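Local coordinates for protein glycoside hydrolase (Streptococcus pneumoniae serotype 4, PDB 6ORH) that probably removes alpha-L-fucose from glycans as a family 29 glycoside hydrolase, contributing to breakdown of host-derived carbohydrate antigens, at residues Q365-F376 / A422-V432. The protein carries 2 engineered substitutions. Residues are numbered along the deposited sequence; the frame is centred on the assembly and turned at random.
Sequences QLELDLGSPKTF and AVVEAQKIRVV
NE2 of Q365 rests over one face of the R430 guanidinium, toward its rim, amide and guanidinium planes 22° apart; its 3.3 Å approach to NE of R430 is a face contact between two donors, not a hydrogen bond. L366 exchanges backbone bonds with V431 and turns its side chain to the buried face, where V333 and L347 adjoin it. OE1 of E367 comes in at the edge of the same guanidinium, the carboxylate turned 48° to it; NE and NH2 of R430 both donate to that one oxygen in a salt bridge, the NE bond being 2.7 Å. R430 also makes a cation-pi contact with W404, and its NH1 forms a salt bridge with E176 of the second subunit, so one side chain links this sheet to the dimer partner. Past L368, paired with I429, OD1 of D369 takes two donors: NE2 of Q427 on its syn lone pair at 3.1 Å, and the backbone N of G371, which closes an Asx turn. A chi1 of 178° swings Q427 CG opposite its backbone N, and the extended chain then runs beside D369, pointing the same way, to the corner at G371 and S372. On the inner side of the bend, CD1 of L370 packs on CD1 of I429 at 3.6 Å. Beyond P373 the bonding resumes between K374 and A426, while a water joins OG1 of T375 to OE2 of E425. F376 ends the segment with its ring turned inward: CG1 of V424 sits 4.0 Å from the ring centroid, a CH-pi contact over the face, and CZ touches CG1 of I429. Both chains turn the corner together, 365-370 pairing with 428-432 in one sheet and 373-376 with 422-426 in the other, fitting the beta-sandwich of F5/8 type C (galactose-binding-like) domains.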
ATOM      1  N   GLN A 365      -8.460 -20.329 -11.989  1.00 20.07           N
ATOM      2  CA  GLN A 365      -9.310 -19.242 -12.419  1.00 20.96           C
ATOM      3  C   GLN A 365     -10.756 -19.577 -12.073  1.00 20.98           C
ATOM      4  O   GLN A 365     -11.297 -20.548 -12.611  1.00 22.98           O
ATOM      5  CB  GLN A 365      -9.146 -19.042 -13.924  1.00 21.52           C
ATOM      6  CG  GLN A 365     -10.056 -17.960 -14.477  1.00 21.35           C
ATOM      7  CD  GLN A 365      -9.601 -17.601 -15.865  1.00 27.87           C
ATOM      8  OE1 GLN A 365      -8.470 -17.156 -16.066  1.00 30.91           O
ATOM      9  NE2 GLN A 365     -10.452 -17.874 -16.838  1.00 31.42           N
ATOM     10  N   LEU A 366     -11.342 -18.786 -11.168  1.00 18.42           N
ATOM     11  CA  LEU A 366     -12.768 -18.863 -10.851  1.00 18.96           C
ATOM     12  C   LEU A 366     -13.474 -17.735 -11.596  1.00 20.45           C
ATOM     13  O   LEU A 366     -13.045 -16.585 -11.543  1.00 21.50           O
ATOM     14  CB  LEU A 366     -12.964 -18.703  -9.334  1.00 18.15           C
ATOM     15  CG  LEU A 366     -12.419 -19.843  -8.486  1.00 19.32           C
ATOM     16  CD1 LEU A 366     -12.274 -19.422  -7.022  1.00 19.14           C
ATOM     17  CD2 LEU A 366     -13.336 -21.060  -8.625  1.00 21.94           C
ATOM     18  N   GLU A 367     -14.571 -18.046 -12.310  1.00 18.25           N
ATOM     19  CA  GLU A 367     -15.299 -16.992 -13.005  1.00 19.41           C
ATOM     20  C   GLU A 367     -16.717 -16.930 -12.449  1.00 18.82           C
ATOM     21  O   GLU A 367     -17.377 -17.978 -12.325  1.00 20.84           O
ATOM     22  CB  GLU A 367     -15.340 -17.272 -14.512  1.00 19.74           C
ATOM     23  CG  GLU A 367     -16.021 -16.165 -15.309  1.00 21.80           C
ATOM     24  CD  GLU A 367     -15.815 -16.286 -16.813  1.00 24.65           C
ATOM     25  OE1 GLU A 367     -14.705 -16.633 -17.234  1.00 24.04           O
ATOM     26  OE2 GLU A 367     -16.780 -16.049 -17.573  1.00 28.53           O
ATOM     27  N   LEU A 368     -17.147 -15.715 -12.096  1.00 19.07           N
ATOM     28  CA  LEU A 368     -18.495 -15.485 -11.584  1.00 20.74           C
ATOM     29  C   LEU A 368     -19.313 -14.861 -12.704  1.00 21.42           C
ATOM     30  O   LEU A 368     -18.837 -13.942 -13.370  1.00 21.66           O
ATOM     31  CB  LEU A 368     -18.484 -14.508 -10.401  1.00 21.66           C
ATOM     32  CG  LEU A 368     -18.076 -15.112  -9.057  1.00 23.59           C
ATOM     33  CD1 LEU A 368     -16.579 -15.364  -9.038  1.00 27.08           C
ATOM     34  CD2 LEU A 368     -18.442 -14.187  -7.908  1.00 23.43           C
ATOM     35  N   ASP A 369     -20.559 -15.346 -12.859  1.00 22.94           N
ATOM     36  CA  ASP A 369     -21.548 -14.729 -13.732  1.00 23.20           C
ATOM     37  C   ASP A 369     -22.699 -14.242 -12.857  1.00 21.81           C
ATOM     38  O   ASP A 369     -23.407 -15.055 -12.281  1.00 23.36           O
ATOM     39  CB  ASP A 369     -22.044 -15.739 -14.780  1.00 23.00           C
ATOM     40  CG  ASP A 369     -23.045 -15.137 -15.766  1.00 26.66           C
ATOM     41  OD1 ASP A 369     -23.532 -14.015 -15.528  1.00 22.55           O
ATOM     42  OD2 ASP A 369     -23.315 -15.802 -16.785  1.00 31.90           O
ATOM     43  N   LEU A 370     -22.844 -12.921 -12.734  1.00 20.48           N
ATOM     44  CA  LEU A 370     -23.812 -12.310 -11.839  1.00 22.75           C
ATOM     45  C   LEU A 370     -25.217 -12.416 -12.427  1.00 27.56           C
ATOM     46  O   LEU A 370     -26.194 -12.135 -11.725  1.00 30.48           O
ATOM     47  CB  LEU A 370     -23.451 -10.838 -11.606  1.00 22.15           C
ATOM     48  CG  LEU A 370     -22.053 -10.576 -11.049  1.00 21.72           C
ATOM     49  CD1 LEU A 370     -21.872  -9.095 -10.769  1.00 22.77           C
ATOM     50  CD2 LEU A 370     -21.826 -11.390  -9.779  1.00 22.99           C
ATOM     51  N   GLY A 371     -25.301 -12.818 -13.703  1.00 28.08           N
ATOM     52  CA  GLY A 371     -26.596 -13.054 -14.341  1.00 31.96           C
ATOM     53  C   GLY A 371     -27.155 -11.806 -15.031  1.00 33.16           C
ATOM     54  O   GLY A 371     -27.988 -11.913 -15.932  1.00 34.83           O
ATOM     55  N   SER A 372     -26.715 -10.634 -14.569  1.00 32.45           N
ATOM     56  CA  SER A 372     -27.025  -9.334 -15.148  1.00 31.93           C
ATOM     57  C   SER A 372     -25.907  -8.363 -14.764  1.00 31.53           C
ATOM     58  O   SER A 372     -25.138  -8.658 -13.845  1.00 28.19           O
ATOM     59  CB  SER A 372     -28.386  -8.844 -14.694  1.00 33.49           C
ATOM     60  OG  SER A 372     -28.383  -8.547 -13.305  1.00 35.86           O
ATOM     61  N   PRO A 373     -25.708  -7.232 -15.488  1.00 31.25           N
ATOM     62  CA  PRO A 373     -24.684  -6.256 -15.107  1.00 29.51           C
ATOM     63  C   PRO A 373     -25.027  -5.599 -13.767  1.00 29.22           C
ATOM     64  O   PRO A 373     -26.178  -5.220 -13.530  1.00 28.21           O
ATOM     65  CB  PRO A 373     -24.663  -5.220 -16.248  1.00 28.31           C
ATOM     66  CG  PRO A 373     -25.505  -5.823 -17.367  1.00 30.37           C
ATOM     67  CD  PRO A 373     -26.418  -6.849 -16.727  1.00 29.89           C
ATOM     68  N   LYS A 374     -24.039  -5.554 -12.858  1.00 26.72           N
ATOM     69  CA  LYS A 374     -24.188  -4.870 -11.581  1.00 26.58           C
ATOM     70  C   LYS A 374     -22.991  -3.950 -11.392  1.00 24.37           C
ATOM     71  O   LYS A 374     -21.967  -4.143 -12.041  1.00 26.05           O
ATOM     72  CB  LYS A 374     -24.258  -5.877 -10.423  1.00 26.81           C
ATOM     73  CG  LYS A 374     -25.277  -6.989 -10.615  1.00 28.40           C
ATOM     74  CD  LYS A 374     -25.639  -7.726  -9.343  1.00 29.87           C
ATOM     75  CE  LYS A 374     -26.653  -8.820  -9.603  1.00 32.97           C
ATOM     76  NZ  LYS A 374     -26.734  -9.782  -8.475  1.00 33.46           N
ATOM     77  N   THR A 375     -23.128  -2.957 -10.502  1.00 24.18           N
ATOM     78  CA  THR A 375     -22.134  -1.916 -10.310  1.00 23.85           C
ATOM     79  C   THR A 375     -21.507  -2.067  -8.925  1.00 24.72           C
ATOM     80  O   THR A 375     -22.218  -2.029  -7.919  1.00 27.81           O
ATOM     81  CB  THR A 375     -22.760  -0.528 -10.443  1.00 24.83           C
ATOM     82  OG1 THR A 375     -23.279  -0.524 -11.773  1.00 24.94           O
ATOM     83  CG2 THR A 375     -21.778   0.608 -10.296  1.00 23.91           C
ATOM     84  N   PHE A 376     -20.180  -2.237  -8.919  1.00 24.21           N
ATOM     85  CA  PHE A 376     -19.456  -2.536  -7.690  1.00 22.72           C
ATOM     86  C   PHE A 376     -18.060  -1.919  -7.740  1.00 21.46           C
ATOM     87  O   PHE A 376     -17.572  -1.508  -8.800  1.00 24.59           O
ATOM     88  CB  PHE A 376     -19.430  -4.048  -7.456  1.00 21.01           C
ATOM     89  CG  PHE A 376     -18.819  -4.814  -8.609  1.00 21.92           C
ATOM     90  CD1 PHE A 376     -17.448  -5.000  -8.694  1.00 22.05           C
ATOM     91  CD2 PHE A 376     -19.625  -5.340  -9.607  1.00 22.31           C
ATOM     92  CE1 PHE A 376     -16.888  -5.697  -9.756  1.00 22.19           C
ATOM     93  CE2 PHE A 376     -19.069  -6.033 -10.675  1.00 21.91           C
ATOM     94  CZ  PHE A 376     -17.701  -6.208 -10.746  1.00 24.46           C
ATOM     95  N   ALA A 422     -11.681   0.573  -9.230  1.00 25.19           N
ATOM     96  CA  ALA A 422     -12.532   1.578  -9.843  1.00 24.54           C
ATOM     97  C   ALA A 422     -13.956   1.040  -9.936  1.00 23.94           C
ATOM     98  O   ALA A 422     -14.169  -0.144 -10.200  1.00 25.64           O
ATOM     99  CB  ALA A 422     -12.001   1.908 -11.214  1.00 23.71           C
ATOM    100  N   VAL A 423     -14.930   1.925  -9.735  1.00 24.84           N
ATOM    101  CA  VAL A 423     -16.324   1.536  -9.857  1.00 23.89           C
ATOM    102  C   VAL A 423     -16.551   1.052 -11.292  1.00 25.37           C
ATOM    103  O   VAL A 423     -16.115   1.708 -12.233  1.00 28.59           O
ATOM    104  CB  VAL A 423     -17.255   2.707  -9.481  1.00 28.89           C
ATOM    105  CG1 VAL A 423     -16.914   3.961 -10.266  1.00 31.31           C
ATOM    106  CG2 VAL A 423     -18.721   2.332  -9.645  1.00 30.19           C
ATOM    107  N   VAL A 424     -17.184  -0.115 -11.441  1.00 22.37           N
ATOM    108  CA  VAL A 424     -17.353  -0.774 -12.730  1.00 25.70           C
ATOM    109  C   VAL A 424     -18.752  -1.377 -12.783  1.00 27.52           C
ATOM    110  O   VAL A 424     -19.300  -1.803 -11.767  1.00 26.78           O
ATOM    111  CB  VAL A 424     -16.241  -1.812 -13.003  1.00 26.35           C
ATOM    112  CG1 VAL A 424     -16.268  -2.988 -12.038  1.00 26.32           C
ATOM    113  CG2 VAL A 424     -16.301  -2.334 -14.427  1.00 26.66           C
ATOM    114  N   GLU A 425     -19.350  -1.373 -13.987  1.00 29.38           N
ATOM    115  CA  GLU A 425     -20.579  -2.111 -14.235  1.00 28.41           C
ATOM    116  C   GLU A 425     -20.221  -3.344 -15.060  1.00 28.58           C
ATOM    117  O   GLU A 425     -19.671  -3.212 -16.161  1.00 32.52           O
ATOM    118  CB  GLU A 425     -21.613  -1.238 -14.959  1.00 30.28           C
ATOM    119  CG  GLU A 425     -22.956  -1.931 -15.142  1.00 33.52           C
ATOM    120  CD  GLU A 425     -24.030  -1.093 -15.831  1.00 36.73           C
ATOM    121  OE1 GLU A 425     -23.733  -0.545 -16.901  1.00 41.21           O
ATOM    122  OE2 GLU A 425     -25.138  -0.964 -15.280  1.00 38.03           O
ATOM    123  N   ALA A 426     -20.489  -4.535 -14.501  1.00 26.35           N
ATOM    124  CA  ALA A 426     -20.034  -5.771 -15.114  1.00 24.79           C
ATOM    125  C   ALA A 426     -20.893  -6.939 -14.654  1.00 23.69           C
ATOM    126  O   ALA A 426     -21.542  -6.886 -13.607  1.00 26.02           O
ATOM    127  CB  ALA A 426     -18.563  -6.005 -14.827  1.00 25.69           C
ATOM    128  N   GLN A 427     -20.886  -7.992 -15.466  1.00 22.14           N
ATOM    129  CA  GLN A 427     -21.647  -9.186 -15.187  1.00 22.43           C
ATOM    130  C   GLN A 427     -20.705 -10.361 -14.928  1.00 19.41           C
ATOM    131  O   GLN A 427     -21.097 -11.316 -14.255  1.00 21.16           O
ATOM    132  CB  GLN A 427     -22.559  -9.485 -16.378  1.00 23.20           C
ATOM    133  CG  GLN A 427     -23.369 -10.757 -16.196  1.00 23.92           C
ATOM    134  CD  GLN A 427     -24.498 -10.841 -17.196  1.00 26.59           C
ATOM    135  OE1 GLN A 427     -24.987  -9.823 -17.694  1.00 27.51           O
ATOM    136  NE2 GLN A 427     -24.878 -12.066 -17.502  1.00 25.71           N
ATOM    137  N   LYS A 428     -19.498 -10.317 -15.529  1.00 21.01           N
ATOM    138  CA  LYS A 428     -18.559 -11.417 -15.384  1.00 18.61           C
ATOM    139  C   LYS A 428     -17.267 -10.945 -14.720  1.00 19.38           C
ATOM    140  O   LYS A 428     -16.705  -9.913 -15.085  1.00 19.70           O
ATOM    141  CB  LYS A 428     -18.300 -12.097 -16.727  1.00 21.81           C
ATOM    142  CG  LYS A 428     -19.568 -12.676 -17.357  1.00 24.56           C
ATOM    143  CD  LYS A 428     -19.322 -13.463 -18.611  1.00 27.89           C
ATOM    144  CE  LYS A 428     -20.607 -13.949 -19.252  1.00 34.68           C
ATOM    145  NZ  LYS A 428     -20.311 -14.855 -20.391  1.00 37.25           N
ATOM    146  N   ILE A 429     -16.826 -11.735 -13.734  1.00 19.32           N
ATOM    147  CA  ILE A 429     -15.638 -11.436 -12.939  1.00 19.76           C
ATOM    148  C   ILE A 429     -14.777 -12.689 -12.874  1.00 18.47           C
ATOM    149  O   ILE A 429     -15.310 -13.791 -12.770  1.00 19.82           O
ATOM    150  CB  ILE A 429     -16.063 -10.980 -11.517  1.00 19.85           C
ATOM    151  CG1 ILE A 429     -16.984  -9.749 -11.528  1.00 22.06           C
ATOM    152  CG2 ILE A 429     -14.845 -10.753 -10.630  1.00 19.37           C
ATOM    153  CD1 ILE A 429     -18.471 -10.105 -11.604  1.00 22.95           C
ATOM    154  N   ARG A 430     -13.435 -12.537 -12.891  1.00 16.30           N
ATOM    155  CA  ARG A 430     -12.557 -13.675 -12.661  1.00 16.85           C
ATOM    156  C   ARG A 430     -11.705 -13.399 -11.428  1.00 16.67           C
ATOM    157  O   ARG A 430     -11.187 -12.286 -11.271  1.00 17.95           O
ATOM    158  CB  ARG A 430     -11.608 -13.934 -13.837  1.00 17.27           C
ATOM    159  CG  ARG A 430     -12.313 -14.599 -15.018  1.00 17.58           C
ATOM    160  CD  ARG A 430     -11.569 -14.481 -16.333  1.00 19.93           C
ATOM    161  NE  ARG A 430     -12.338 -15.255 -17.321  1.00 21.18           N
ATOM    162  CZ  ARG A 430     -11.993 -15.409 -18.603  1.00 23.68           C
ATOM    163  NH1 ARG A 430     -10.871 -14.885 -19.076  1.00 22.67           N
ATOM    164  NH2 ARG A 430     -12.768 -16.121 -19.405  1.00 23.70           N
ATOM    165  N   VAL A 431     -11.639 -14.410 -10.559  1.00 17.43           N
ATOM    166  CA  VAL A 431     -10.695 -14.418  -9.447  1.00 16.60           C
ATOM    167  C   VAL A 431      -9.631 -15.447  -9.809  1.00 15.72           C
ATOM    168  O   VAL A 431      -9.925 -16.634 -10.029  1.00 16.29           O
ATOM    169  CB  VAL A 431     -11.396 -14.717  -8.105  1.00 16.19           C
ATOM    170  CG1 VAL A 431     -10.388 -14.886  -6.959  1.00 15.87           C
ATOM    171  CG2 VAL A 431     -12.340 -13.566  -7.763  1.00 17.25           C
ATOM    172  N   VAL A 432      -8.363 -14.995  -9.853  1.00 15.56           N
ATOM    173  CA  VAL A 432      -7.293 -15.871 -10.294  1.00 15.72           C
ATOM    174  C   VAL A 432      -6.282 -15.995  -9.160  1.00 16.25           C
ATOM    175  O   VAL A 432      -5.643 -15.002  -8.804  1.00 17.29           O
ATOM    176  CB  VAL A 432      -6.625 -15.382 -11.591  1.00 16.99           C
ATOM    177  CG1 VAL A 432      -5.589 -16.382 -12.098  1.00 16.22           C
ATOM    178  CG2 VAL A 432      -7.644 -15.092 -12.693  1.00 18.70           C
TER
HETATM  179  O   HOH W   1     -25.512  -2.051 -12.757  1.00 43.05           O